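Local coordinates for protein citryl-CoA lyase (Hydrogenobacter thermophilus, PDB 6HXP) that probably cleaves citryl-CoA into acetyl-CoA and oxaloacetate, as a member of the citrate synthase family, and binds coenzyme A, at residues 54-66 against 209-221. Numbering follows the deposited sequence. Where two conformers were deposited one is given.
Sequences MEAMLVSVIDHGI and FFIIGRVPGLVAH
Val-61, just past helix 48-60, meets Gly-213 of helix 206-228, a worked case of glycine letting backbones approach: Val-61 CG2 sits 3.7 Å from Gly-213 CA, on the side where a CB would collide with it. Just beyond, the CA of Ile-62 points its hydrogen almost straight at Gly-213 O (3.2 Å), and at Gly-217 a CB would collide with Asp-63 OD1 and Ile-62 O, so the missing side chain lets the loop lie against the helix. Arg-214, CG anti to the backbone N (chi1 179°), turns back on itself at the next two bonds and folds against Val-61 to Asp-63. Its NE donates to Val-61 O at 2.8 Å, close to the guanidinium plane, with a weak second bond from NH2; the backbone of Asp-63 and His-64 lies over one guanidinium face and Phe-210 CE1 over the other. An alanine in place of Arg-214 is likely to leave Val-61 O without its side-chain donors and open a gap beside Val-61 and Asp-63. This packing belongs to the all-helical core of the citrate synthase fold; segments 54-60 and 209-221 cross at -53°. Further along, His-221 NE2 hydrogen-bonds the syn side of Asp-63 OD2 (2.9 Å), the oxygen lying in the imidazole plane, while Gly-65 N reaches OD2 from above the carboxylate, closing an Asx turn; Thr-10 of the second subunit also bonds OD2. Looser contact lies at partly exposed His-64, which lends mainly its CB, 3.7 Å from Arg-214 NH2.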
# COMPACT_ATOMS: atom_id res chain seq x y z
N MET A 54 -3.37 -14.01 25.03
CA MET A 54 -3.36 -13.03 23.93
C MET A 54 -2.30 -11.94 24.19
O MET A 54 -1.60 -11.55 23.27
CB MET A 54 -4.76 -12.40 23.81
CG MET A 54 -4.92 -11.43 22.65
SD MET A 54 -4.58 -12.09 20.97
CE MET A 54 -6.19 -12.57 20.54
N GLU A 55 -2.17 -11.47 25.43
CA GLU A 55 -1.13 -10.49 25.76
C GLU A 55 0.24 -11.10 25.38
O GLU A 55 1.05 -10.45 24.74
CB GLU A 55 -1.05 -10.14 27.25
CG GLU A 55 -2.33 -9.58 27.90
CD GLU A 55 -2.64 -8.10 27.76
OE1 GLU A 55 -1.92 -7.43 26.98
OE2 GLU A 55 -3.68 -7.65 28.31
N ALA A 56 0.47 -12.35 25.77
CA ALA A 56 1.78 -12.98 25.52
C ALA A 56 2.05 -13.20 24.04
O ALA A 56 3.19 -12.99 23.58
CB ALA A 56 1.86 -14.31 26.25
N MET A 57 1.03 -13.64 23.26
CA MET A 57 1.24 -13.86 21.81
C MET A 57 1.59 -12.56 21.14
O MET A 57 2.49 -12.50 20.29
CB MET A 57 -0.06 -14.32 21.06
CG MET A 57 -0.56 -15.69 21.30
SD MET A 57 -2.36 -15.70 20.77
CE MET A 57 -2.26 -14.82 19.18
N LEU A 58 0.85 -11.50 21.45
CA LEU A 58 1.09 -10.23 20.75
C LEU A 58 2.45 -9.65 21.10
O LEU A 58 3.16 -9.16 20.23
CB LEU A 58 -0.04 -9.26 21.03
CG LEU A 58 -1.42 -9.74 20.52
CD1 LEU A 58 -2.52 -8.81 21.04
CD2 LEU A 58 -1.47 -9.77 18.99
N VAL A 59 2.83 -9.70 22.37
CA VAL A 59 4.16 -9.21 22.75
C VAL A 59 5.23 -10.00 22.05
O VAL A 59 6.26 -9.42 21.65
CB VAL A 59 4.32 -9.22 24.29
CG1 VAL A 59 5.76 -8.89 24.70
CG2 VAL A 59 3.37 -8.22 24.92
N SER A 60 5.01 -11.33 21.87
CA SER A 60 6.01 -12.22 21.26
C SER A 60 6.47 -11.79 19.89
O SER A 60 7.60 -12.08 19.52
CB SER A 60 5.44 -13.62 21.13
OG SER A 60 5.35 -14.25 22.41
N VAL A 61 5.63 -11.07 19.17
CA VAL A 61 5.93 -10.67 17.79
C VAL A 61 6.06 -9.15 17.62
O VAL A 61 6.01 -8.70 16.48
CB VAL A 61 4.90 -11.24 16.79
CG1 VAL A 61 4.83 -12.77 16.87
CG2 VAL A 61 3.53 -10.63 17.01
N ILE A 62 6.31 -8.41 18.70
CA ILE A 62 6.21 -6.95 18.58
C ILE A 62 7.23 -6.33 17.64
O ILE A 62 6.91 -5.33 16.97
CB ILE A 62 6.21 -6.30 19.97
CG1 ILE A 62 5.69 -4.87 19.84
CG2 ILE A 62 7.56 -6.36 20.66
CD1 ILE A 62 5.31 -4.27 21.15
N ASP A 63 8.43 -6.91 17.54
CA ASP A 63 9.41 -6.40 16.57
C ASP A 63 10.47 -7.45 16.34
O ASP A 63 10.70 -8.32 17.18
CB ASP A 63 10.09 -5.08 17.02
CG ASP A 63 10.74 -4.34 15.86
OD1 ASP A 63 10.04 -4.07 14.86
OD2 ASP A 63 12.00 -4.13 15.91
N HIS A 64 11.15 -7.35 15.20
CA HIS A 64 12.25 -8.28 14.90
C HIS A 64 13.42 -7.54 14.30
O HIS A 64 14.21 -8.12 13.56
CB HIS A 64 11.78 -9.42 13.99
CG HIS A 64 12.62 -10.66 14.17
ND1 HIS A 64 13.64 -10.99 13.28
CD2 HIS A 64 12.65 -11.54 15.19
CE1 HIS A 64 14.19 -12.10 13.75
NE2 HIS A 64 13.62 -12.48 14.89
N GLY A 65 13.50 -6.25 14.55
CA GLY A 65 14.61 -5.43 14.11
C GLY A 65 14.47 -4.93 12.69
O GLY A 65 13.40 -4.96 12.08
N ILE A 66 15.56 -4.33 12.21
CA ILE A 66 15.56 -3.69 10.91
C ILE A 66 15.79 -4.65 9.77
O ILE A 66 15.50 -4.27 8.62
CB ILE A 66 16.56 -2.51 10.96
CG1 ILE A 66 16.32 -1.49 9.89
CG2 ILE A 66 18.00 -3.00 10.95
CD1 ILE A 66 17.10 -0.17 10.20
N PHE A 209 -3.04 -11.92 13.70
CA PHE A 209 -2.35 -11.81 14.98
C PHE A 209 -0.96 -11.22 14.80
O PHE A 209 -0.52 -10.38 15.62
CB PHE A 209 -2.30 -13.16 15.71
CG PHE A 209 -3.68 -13.75 15.89
CD1 PHE A 209 -4.62 -13.13 16.70
CD2 PHE A 209 -4.08 -14.86 15.15
CE1 PHE A 209 -5.91 -13.66 16.82
CE2 PHE A 209 -5.35 -15.37 15.26
CZ PHE A 209 -6.26 -14.74 16.06
N PHE A 210 -0.28 -11.65 13.76
CA PHE A 210 1.05 -11.14 13.42
C PHE A 210 1.02 -9.69 13.05
O PHE A 210 1.79 -8.89 13.60
CB PHE A 210 1.66 -11.97 12.30
CG PHE A 210 3.08 -11.63 11.98
CD1 PHE A 210 4.06 -11.71 12.95
CD2 PHE A 210 3.47 -11.31 10.69
CE1 PHE A 210 5.40 -11.45 12.65
CE2 PHE A 210 4.81 -11.04 10.40
CZ PHE A 210 5.75 -11.05 11.38
N ILE A 211 0.04 -9.29 12.26
CA ILE A 211 -0.06 -7.88 11.89
C ILE A 211 -0.29 -7.01 13.09
O ILE A 211 0.35 -5.98 13.28
CB ILE A 211 -1.20 -7.71 10.86
CG1 ILE A 211 -0.86 -8.40 9.52
CG2 ILE A 211 -1.48 -6.20 10.63
CD1 ILE A 211 -2.02 -8.69 8.70
N ILE A 212 -1.27 -7.38 13.93
CA ILE A 212 -1.60 -6.56 15.08
C ILE A 212 -0.39 -6.44 16.03
O ILE A 212 -0.14 -5.35 16.53
CB ILE A 212 -2.81 -7.17 15.82
CG1 ILE A 212 -4.05 -7.01 14.98
CG2 ILE A 212 -2.99 -6.54 17.23
CD1 ILE A 212 -5.24 -7.90 15.42
N GLY A 213 0.29 -7.54 16.23
CA GLY A 213 1.44 -7.57 17.13
C GLY A 213 2.61 -6.79 16.61
O GLY A 213 3.31 -6.16 17.40
N ARG A 214 2.88 -6.87 15.32
CA ARG A 214 4.10 -6.25 14.73
C ARG A 214 3.95 -4.79 14.35
O ARG A 214 4.95 -4.06 14.21
CB ARG A 214 4.55 -7.07 13.53
CG ARG A 214 5.78 -6.59 12.77
CD ARG A 214 7.03 -6.51 13.61
NE ARG A 214 7.37 -7.80 14.23
CZ ARG A 214 8.01 -8.81 13.64
NH1 ARG A 214 8.52 -8.67 12.41
NH2 ARG A 214 8.18 -9.96 14.29
N VAL A 215 2.71 -4.32 14.11
CA VAL A 215 2.54 -2.91 13.71
C VAL A 215 3.19 -1.94 14.70
O VAL A 215 3.76 -0.96 14.23
CB VAL A 215 1.03 -2.61 13.44
CG1 VAL A 215 0.70 -1.14 13.62
CG2 VAL A 215 0.68 -3.06 12.03
N PRO A 216 3.17 -2.15 16.03
CA PRO A 216 3.90 -1.22 16.89
C PRO A 216 5.39 -1.14 16.53
O PRO A 216 5.95 -0.06 16.57
CB PRO A 216 3.68 -1.76 18.29
CG PRO A 216 2.35 -2.50 18.19
CD PRO A 216 2.40 -3.13 16.81
N GLY A 217 6.01 -2.26 16.21
CA GLY A 217 7.40 -2.25 15.78
C GLY A 217 7.56 -1.46 14.48
O GLY A 217 8.50 -0.66 14.34
N LEU A 218 6.64 -1.66 13.52
CA LEU A 218 6.73 -0.88 12.28
C LEU A 218 6.61 0.61 12.55
O LEU A 218 7.30 1.42 11.93
CB LEU A 218 5.70 -1.32 11.27
CG LEU A 218 5.84 -2.76 10.76
CD1 LEU A 218 4.64 -3.15 9.89
CD2 LEU A 218 7.14 -2.96 10.02
N VAL A 219 5.67 0.99 13.44
CA VAL A 219 5.55 2.40 13.79
C VAL A 219 6.86 2.92 14.34
O VAL A 219 7.33 4.01 13.97
CB VAL A 219 4.41 2.59 14.82
CG1 VAL A 219 4.46 4.00 15.41
CG2 VAL A 219 3.03 2.35 14.17
N ALA A 220 7.47 2.15 15.27
CA ALA A 220 8.76 2.58 15.82
C ALA A 220 9.83 2.77 14.74
O ALA A 220 10.57 3.76 14.76
CB ALA A 220 9.24 1.61 16.88
N HIS A 221 9.91 1.82 13.81
CA HIS A 221 10.91 1.88 12.73
C HIS A 221 10.66 3.07 11.79
O HIS A 221 11.60 3.76 11.42
CB HIS A 221 10.90 0.57 11.93
CG HIS A 221 11.70 -0.49 12.60
ND1 HIS A 221 13.08 -0.56 12.47
CD2 HIS A 221 11.29 -1.47 13.46
CE1 HIS A 221 13.46 -1.58 13.25
NE2 HIS A 221 12.42 -2.14 13.88